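Local coordinates for putative flavoprotein decarboxylase (Streptomyces olivoviridis, PDB 6JLS), which acts as an FMN-dependent cysteine decarboxylase in the biosynthesis of thioviridamide, at residues A[107-112]-A[117-122]; A[128-133]-A[186-191]. All blocks are in the same frame, centred on the assembly; numbering follows the deposited sequence.

Contact 1: residues A[107-112]-A[117-122]. With FMN (flavin mononucleotide), chain B.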
loop_
_atom_site.group_PDB
_atom_site.type_symbol
_atom_site.label_atom_id
_atom_site.label_comp_id
_atom_site.label_asym_id
_atom_site.label_seq_id
_atom_site.Cartn_x
_atom_site.Cartn_y
_atom_site.Cartn_z
ATOM N N GLY A 107 19.502 -6.013 28.697
ATOM C CA GLY A 107 20.518 -5.002 28.458
ATOM C C GLY A 107 19.944 -3.601 28.450
ATOM O O GLY A 107 20.573 -2.660 28.947
ATOM N N LYS A 108 18.736 -3.441 27.902
ATOM C CA LYS A 108 18.099 -2.127 27.879
ATOM C C LYS A 108 17.715 -1.692 29.287
ATOM O O LYS A 108 17.996 -0.558 29.694
ATOM C CB LYS A 108 16.867 -2.151 26.983
ATOM C CG LYS A 108 17.123 -2.338 25.491
ATOM C CD LYS A 108 15.802 -2.280 24.717
ATOM C CE LYS A 108 16.008 -2.637 23.247
ATOM N NZ LYS A 108 14.759 -2.630 22.424
ATOM N N LEU A 109 17.069 -2.581 30.050
ATOM C CA LEU A 109 16.688 -2.226 31.415
ATOM C C LEU A 109 17.920 -1.895 32.236
ATOM O O LEU A 109 17.961 -0.872 32.929
ATOM C CB LEU A 109 15.911 -3.365 32.070
ATOM C CG LEU A 109 14.594 -3.765 31.407
ATOM C CD1 LEU A 109 14.017 -5.058 32.010
ATOM C CD2 LEU A 109 13.591 -2.624 31.508
ATOM N N ALA A 110 18.949 -2.738 32.128
ATOM C CA ALA A 110 20.176 -2.545 32.878
ATOM C C ALA A 110 20.797 -1.187 32.614
ATOM O O ALA A 110 21.536 -0.679 33.462
ATOM C CB ALA A 110 21.175 -3.645 32.530
ATOM N N ASN A 111 20.529 -0.585 31.454
ATOM C CA ASN A 111 21.160 0.677 31.089
ATOM C C ASN A 111 20.157 1.820 30.975
ATOM O O ASN A 111 20.490 2.874 30.427
ATOM C CB ASN A 111 21.957 0.523 29.791
ATOM C CG ASN A 111 23.178 -0.367 29.966
ATOM O OD1 ASN A 111 24.229 0.078 30.445
ATOM N ND2 ASN A 111 23.040 -1.635 29.602
ATOM N N GLY A 112 18.945 1.634 31.498
ATOM C CA GLY A 112 17.931 2.677 31.517
ATOM C C GLY A 112 17.425 3.134 30.160
ATOM O O GLY A 112 17.020 4.296 30.033
ATOM N N ILE A 117 7.234 -0.282 25.152
ATOM C CA ILE A 117 6.227 -0.317 26.209
ATOM C C ILE A 117 6.627 -1.273 27.331
ATOM O O ILE A 117 6.394 -0.986 28.509
ATOM C CB ILE A 117 4.858 -0.665 25.587
ATOM C CG1 ILE A 117 4.022 0.606 25.416
ATOM C CG2 ILE A 117 4.114 -1.717 26.381
ATOM C CD1 ILE A 117 4.639 1.613 24.474
ATOM N N VAL A 118 7.251 -2.408 27.004
ATOM C CA VAL A 118 7.659 -3.344 28.055
ATOM C C VAL A 118 8.715 -2.710 28.972
ATOM O O VAL A 118 8.578 -2.727 30.205
ATOM C CB VAL A 118 8.150 -4.672 27.451
ATOM C CG1 VAL A 118 8.947 -5.472 28.503
ATOM C CG2 VAL A 118 6.957 -5.500 26.964
ATOM N N THR A 119 9.779 -2.142 28.392
ATOM C CA THR A 119 10.816 -1.529 29.219
ATOM C C THR A 119 10.300 -0.302 29.958
ATOM O O THR A 119 10.760 -0.021 31.072
ATOM C CB THR A 119 12.037 -1.155 28.375
ATOM O OG1 THR A 119 11.614 -0.408 27.219
ATOM C CG2 THR A 119 12.788 -2.413 27.933
ATOM N N GLN A 120 9.352 0.439 29.367
ATOM C CA GLN A 120 8.769 1.577 30.076
ATOM C C GLN A 120 7.946 1.122 31.277
ATOM O O GLN A 120 7.954 1.778 32.328
ATOM C CB GLN A 120 7.905 2.404 29.133
ATOM C CG GLN A 120 8.687 3.241 28.155
ATOM C CD GLN A 120 7.798 3.742 27.050
ATOM O OE1 GLN A 120 6.725 4.277 27.308
ATOM N NE2 GLN A 120 8.211 3.526 25.803
ATOM N N ILE A 121 7.225 0.002 31.141
ATOM C CA ILE A 121 6.451 -0.511 32.267
ATOM C C ILE A 121 7.371 -0.885 33.424
ATOM O O ILE A 121 7.100 -0.551 34.581
ATOM C CB ILE A 121 5.579 -1.696 31.824
ATOM C CG1 ILE A 121 4.315 -1.191 31.104
ATOM C CG2 ILE A 121 5.184 -2.548 33.028
ATOM C CD1 ILE A 121 3.603 -2.276 30.271
ATOM N N VAL A 122 8.471 -1.578 33.137
ATOM C CA VAL A 122 9.373 -2.002 34.204
ATOM C C VAL A 122 9.991 -0.788 34.880
ATOM O O VAL A 122 9.988 -0.676 36.111
ATOM C CB VAL A 122 10.455 -2.958 33.661
ATOM C CG1 VAL A 122 11.535 -3.244 34.745
ATOM C CG2 VAL A 122 9.823 -4.254 33.184
HETATM N N1 FMN B . 9.627 9.085 28.491
HETATM C C2 FMN B . 10.419 9.960 29.201
HETATM O O2 FMN B . 11.586 9.660 29.438
HETATM N N3 FMN B . 9.901 11.156 29.652
HETATM C C4 FMN B . 8.588 11.492 29.394
HETATM O O4 FMN B . 8.120 12.561 29.791
HETATM C C4A FMN B . 7.790 10.611 28.675
HETATM N N5 FMN B . 6.474 10.936 28.408
HETATM C C5A FMN B . 5.671 10.067 27.700
HETATM C C6 FMN B . 4.351 10.421 27.454
HETATM C C7 FMN B . 3.524 9.559 26.735
HETATM C C7M FMN B . 2.095 9.965 26.481
HETATM C C8 FMN B . 4.028 8.331 26.262
HETATM C C8M FMN B . 3.140 7.396 25.483
HETATM C C9 FMN B . 5.360 7.981 26.518
HETATM C C9A FMN B . 6.184 8.852 27.240
HETATM N N10 FMN B . 7.507 8.526 27.508
HETATM C C10 FMN B . 8.310 9.402 28.221
HETATM C "C1'" FMN B . 8.084 7.234 27.004
HETATM C "C2'" FMN B . 8.917 7.532 25.747
HETATM O "O2'" FMN B . 8.130 8.061 24.693
HETATM C "C3'" FMN B . 9.652 6.293 25.254
HETATM O "O3'" FMN B . 10.649 5.968 26.193
HETATM C "C4'" FMN B . 10.257 6.569 23.879
HETATM O "O4'" FMN B . 10.785 5.412 23.253
HETATM C "C5'" FMN B . 11.340 7.635 23.964
HETATM O "O5'" FMN B . 11.890 7.716 22.671
HETATM P P FMN B . 13.022 8.786 22.309
HETATM O O1P FMN B . 13.843 9.083 23.551
HETATM O O2P FMN B . 13.931 8.197 21.251
HETATM O O3P FMN B . 12.379 10.064 21.836
#
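Leu109 and Thr119 meet where two successive helices, 103-110 and 117-124, pack together in the Rossmann-like fold of this flavoprotein family, and they illustrate how one branched side chain can couple two short helices. Leu109 comes in from the flank of its helix, and its CD2 methyl bends inward to lie 3.7 Å from Thr119 CG2. The same methyl sits 3.8 Å from Val122 CB, one turn further along the partner helix. Leu109 and Val122 are set almost at right angles, with Leu109 CD1 a looser 4.1 Å from Val122 CG1, whereas Leu109 meets Thr119 more obliquely.

Thr119 divides its two branches between two tasks. With chi1 at 50°, CG2 lies anti to the carbonyl carbon and is offered to Leu109, while OG1 is hydrogen-bonded to Asn116 OD1. Lys108 adds only the base of its side chain to this apolar seam; the rest extends to a salt bridge between NZ and Asp115.

Beyond Leu109, helix 103-110 ends in a Schellman motif with Gly112 as its C-prime residue, marked by the pair of bonds Ile113 N to Lys108 O and Gly112 N to Leu109 O. Asn111 folds back on the same turn: its ND2 donates to Gly107 O at 2.8 Å, in the carbonyl plane.

On another side of helix 117-124, Gln120 turns away from Leu109 and lays its amide against the ribityl chain of an FMN. That cofactor is hydrogen-bonded to Cys114 O of this chain and to Thr52, Thr102 and other residues of the second subunit, placing it between subunits. Gln120 OE1 is engaged by His86 NE2, which helps to fix the amide, while Gln120 CD lies 3.5 Å from FMN C1' and Gln120 NE2 approaches FMN C3' to 3.2 Å.

Contact 2: residues A[128-133]-A[186-191]; sequences PVILAP and AVALKS
Ile130 and Ala188 form the apolar centre of a helix-on-sheet contact, one face of the sandwich in which a parallel sheet is covered by helices. Strand 129-133 presents Ile130 to helix 182-193, whereas its neighbours Val129 and Leu131 lean on Phe157, and Leu131 also on Leu106 of helix 103-110.

The van der Waals contacts fall into two groups. In the first, the CD1 end of Ile130 rests on the backbone of the helix as much as on its side chain: CD1 is 3.6 Å from Ala188 CA and 3.8 Å from Ala188 CB. Ile130 CG1 lies beside the backbone N (chi1 -69°), and the further turn at chi2 carries CD1 over the small alanine, which lets the helix come close; the CA atoms of Ile130 and Ala188 are 6.1 Å apart. Ala188 also touches Val97 of the adjoining strand 95-101, so one methyl reaches two strands. In the second group, the ring of Pro128, just before the strand, lies against the methylene of Ser191, with CB and CG each 3.6 Å from Ser191 CB.

No hydrogen bond crosses between the segments; the polar chemistry stays inside the helix. Ser191 OG donates to Val187 O over 3.1 Å, tilted 31° from the carbonyl plane. Ser191 N reaches the same oxygen from the opposite face, so two bonds from one residue grip Val187 O. Ile130 is held in turn by backbone bonds to Val96 and Val98.

The chemistry is consistent with an association that rests on apolar packing, most fully buried at Ile130 and Ala188: by folding its hydroxyl back on its own helix, Ser191 offers carbon to Pro128 and keeps its polar end satisfied without help from the strand.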
loop_
_atom_site.group_PDB
_atom_site.type_symbol
_atom_site.label_atom_id
_atom_site.label_comp_id
_atom_site.label_asym_id
_atom_site.label_seq_id
_atom_site.Cartn_x
_atom_site.Cartn_y
_atom_site.Cartn_z
ATOM N N PRO A 128 7.444 -4.984 43.265
ATOM C CA PRO A 128 8.458 -5.997 42.932
ATOM C C PRO A 128 8.493 -6.312 41.442
ATOM O O PRO A 128 7.455 -6.415 40.779
ATOM C CB PRO A 128 8.012 -7.222 43.738
ATOM C CG PRO A 128 7.243 -6.669 44.860
ATOM C CD PRO A 128 6.606 -5.399 44.403
ATOM N N VAL A 129 9.707 -6.483 40.923
ATOM C CA VAL A 129 9.944 -6.833 39.527
ATOM C C VAL A 129 10.752 -8.122 39.485
ATOM O O VAL A 129 11.874 -8.177 39.999
ATOM C CB VAL A 129 10.677 -5.716 38.771
ATOM C CG1 VAL A 129 11.051 -6.194 37.388
ATOM C CG2 VAL A 129 9.814 -4.480 38.685
ATOM N N ILE A 130 10.197 -9.148 38.856
ATOM C CA ILE A 130 10.870 -10.428 38.702
ATOM C C ILE A 130 11.220 -10.625 37.224
ATOM O O ILE A 130 10.359 -10.474 36.349
ATOM C CB ILE A 130 10.014 -11.586 39.232
ATOM C CG1 ILE A 130 9.903 -11.517 40.762
ATOM C CG2 ILE A 130 10.670 -12.900 38.878
ATOM C CD1 ILE A 130 8.990 -10.440 41.328
ATOM N N LEU A 131 12.481 -10.957 36.950
ATOM C CA LEU A 131 12.985 -11.155 35.599
ATOM C C LEU A 131 13.494 -12.583 35.436
ATOM O O LEU A 131 14.223 -13.089 36.297
ATOM C CB LEU A 131 14.119 -10.176 35.298
ATOM C CG LEU A 131 13.887 -8.696 35.596
ATOM C CD1 LEU A 131 15.177 -7.946 35.422
ATOM C CD2 LEU A 131 12.829 -8.134 34.670
ATOM N N ALA A 132 13.120 -13.228 34.324
ATOM C CA ALA A 132 13.549 -14.594 34.006
ATOM C C ALA A 132 14.390 -14.574 32.727
ATOM O O ALA A 132 13.843 -14.686 31.613
ATOM C CB ALA A 132 12.348 -15.525 33.858
ATOM N N PRO A 133 15.716 -14.423 32.840
ATOM C CA PRO A 133 16.559 -14.429 31.636
ATOM C C PRO A 133 16.446 -15.748 30.893
ATOM O O PRO A 133 16.368 -16.825 31.490
ATOM C CB PRO A 133 17.981 -14.231 32.186
ATOM C CG PRO A 133 17.807 -13.689 33.558
ATOM C CD PRO A 133 16.512 -14.269 34.066
ATOM N N ALA A 186 5.582 -17.925 41.073
ATOM C CA ALA A 186 5.344 -18.115 42.497
ATOM C C ALA A 186 6.092 -17.073 43.319
ATOM O O ALA A 186 5.543 -16.516 44.279
ATOM C CB ALA A 186 5.755 -19.526 42.912
ATOM N N VAL A 187 7.346 -16.797 42.959
ATOM C CA VAL A 187 8.124 -15.787 43.675
ATOM C C VAL A 187 7.501 -14.407 43.501
ATOM O O VAL A 187 7.464 -13.603 44.440
ATOM C CB VAL A 187 9.585 -15.808 43.189
ATOM C CG1 VAL A 187 10.415 -14.793 43.944
ATOM C CG2 VAL A 187 10.165 -17.196 43.334
ATOM N N ALA A 188 7.009 -14.107 42.296
ATOM C CA ALA A 188 6.356 -12.825 42.058
ATOM C C ALA A 188 5.106 -12.665 42.913
ATOM O O ALA A 188 4.876 -11.593 43.486
ATOM C CB ALA A 188 6.000 -12.689 40.584
ATOM N N LEU A 189 4.279 -13.712 42.996
ATOM C CA LEU A 189 3.062 -13.630 43.795
ATOM C C LEU A 189 3.367 -13.479 45.280
ATOM O O LEU A 189 2.648 -12.759 45.984
ATOM C CB LEU A 189 2.188 -14.855 43.541
ATOM C CG LEU A 189 1.649 -14.894 42.107
ATOM C CD1 LEU A 189 0.957 -16.208 41.788
ATOM C CD2 LEU A 189 0.718 -13.722 41.861
ATOM N N LYS A 190 4.426 -14.127 45.779
ATOM C CA LYS A 190 4.782 -13.930 47.183
ATOM C C LYS A 190 5.154 -12.477 47.452
ATOM O O LYS A 190 4.604 -11.853 48.367
ATOM C CB LYS A 190 5.914 -14.880 47.595
ATOM C CG LYS A 190 5.470 -16.351 47.704
ATOM C CD LYS A 190 6.569 -17.282 48.216
ATOM C CE LYS A 190 6.768 -17.150 49.724
ATOM N NZ LYS A 190 5.582 -17.615 50.511
ATOM N N SER A 191 6.049 -11.909 46.633
ATOM C CA SER A 191 6.445 -10.510 46.793
ATOM C C SER A 191 5.258 -9.561 46.693
ATOM O O SER A 191 5.214 -8.549 47.404
ATOM C CB SER A 191 7.486 -10.134 45.736
ATOM O OG SER A 191 8.603 -11.002 45.764
#

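How the contacts relate
Contact 1 comes first along the chain and closes before contact 2 opens; helix 117-124 leads directly into strand 129-133, and the centres of the two contacts lie about 16 Å apart. The two belong to different layers of one sandwich. Contact 1 joins two helices on one side of the parallel sheet, while contact 2 brings helix 182-193 onto the other side of strand 129-133. They meet through that strand, where Val122 CG1 packs on Val129 CG1 at 4.0 Å and Leu109 on Leu131. Strand 129-133 thus faces two apolar layers, one reaching toward the FMN-bearing subunit interface beside contact 1 and the other under helix 182-193, where no other chain touches contact 2.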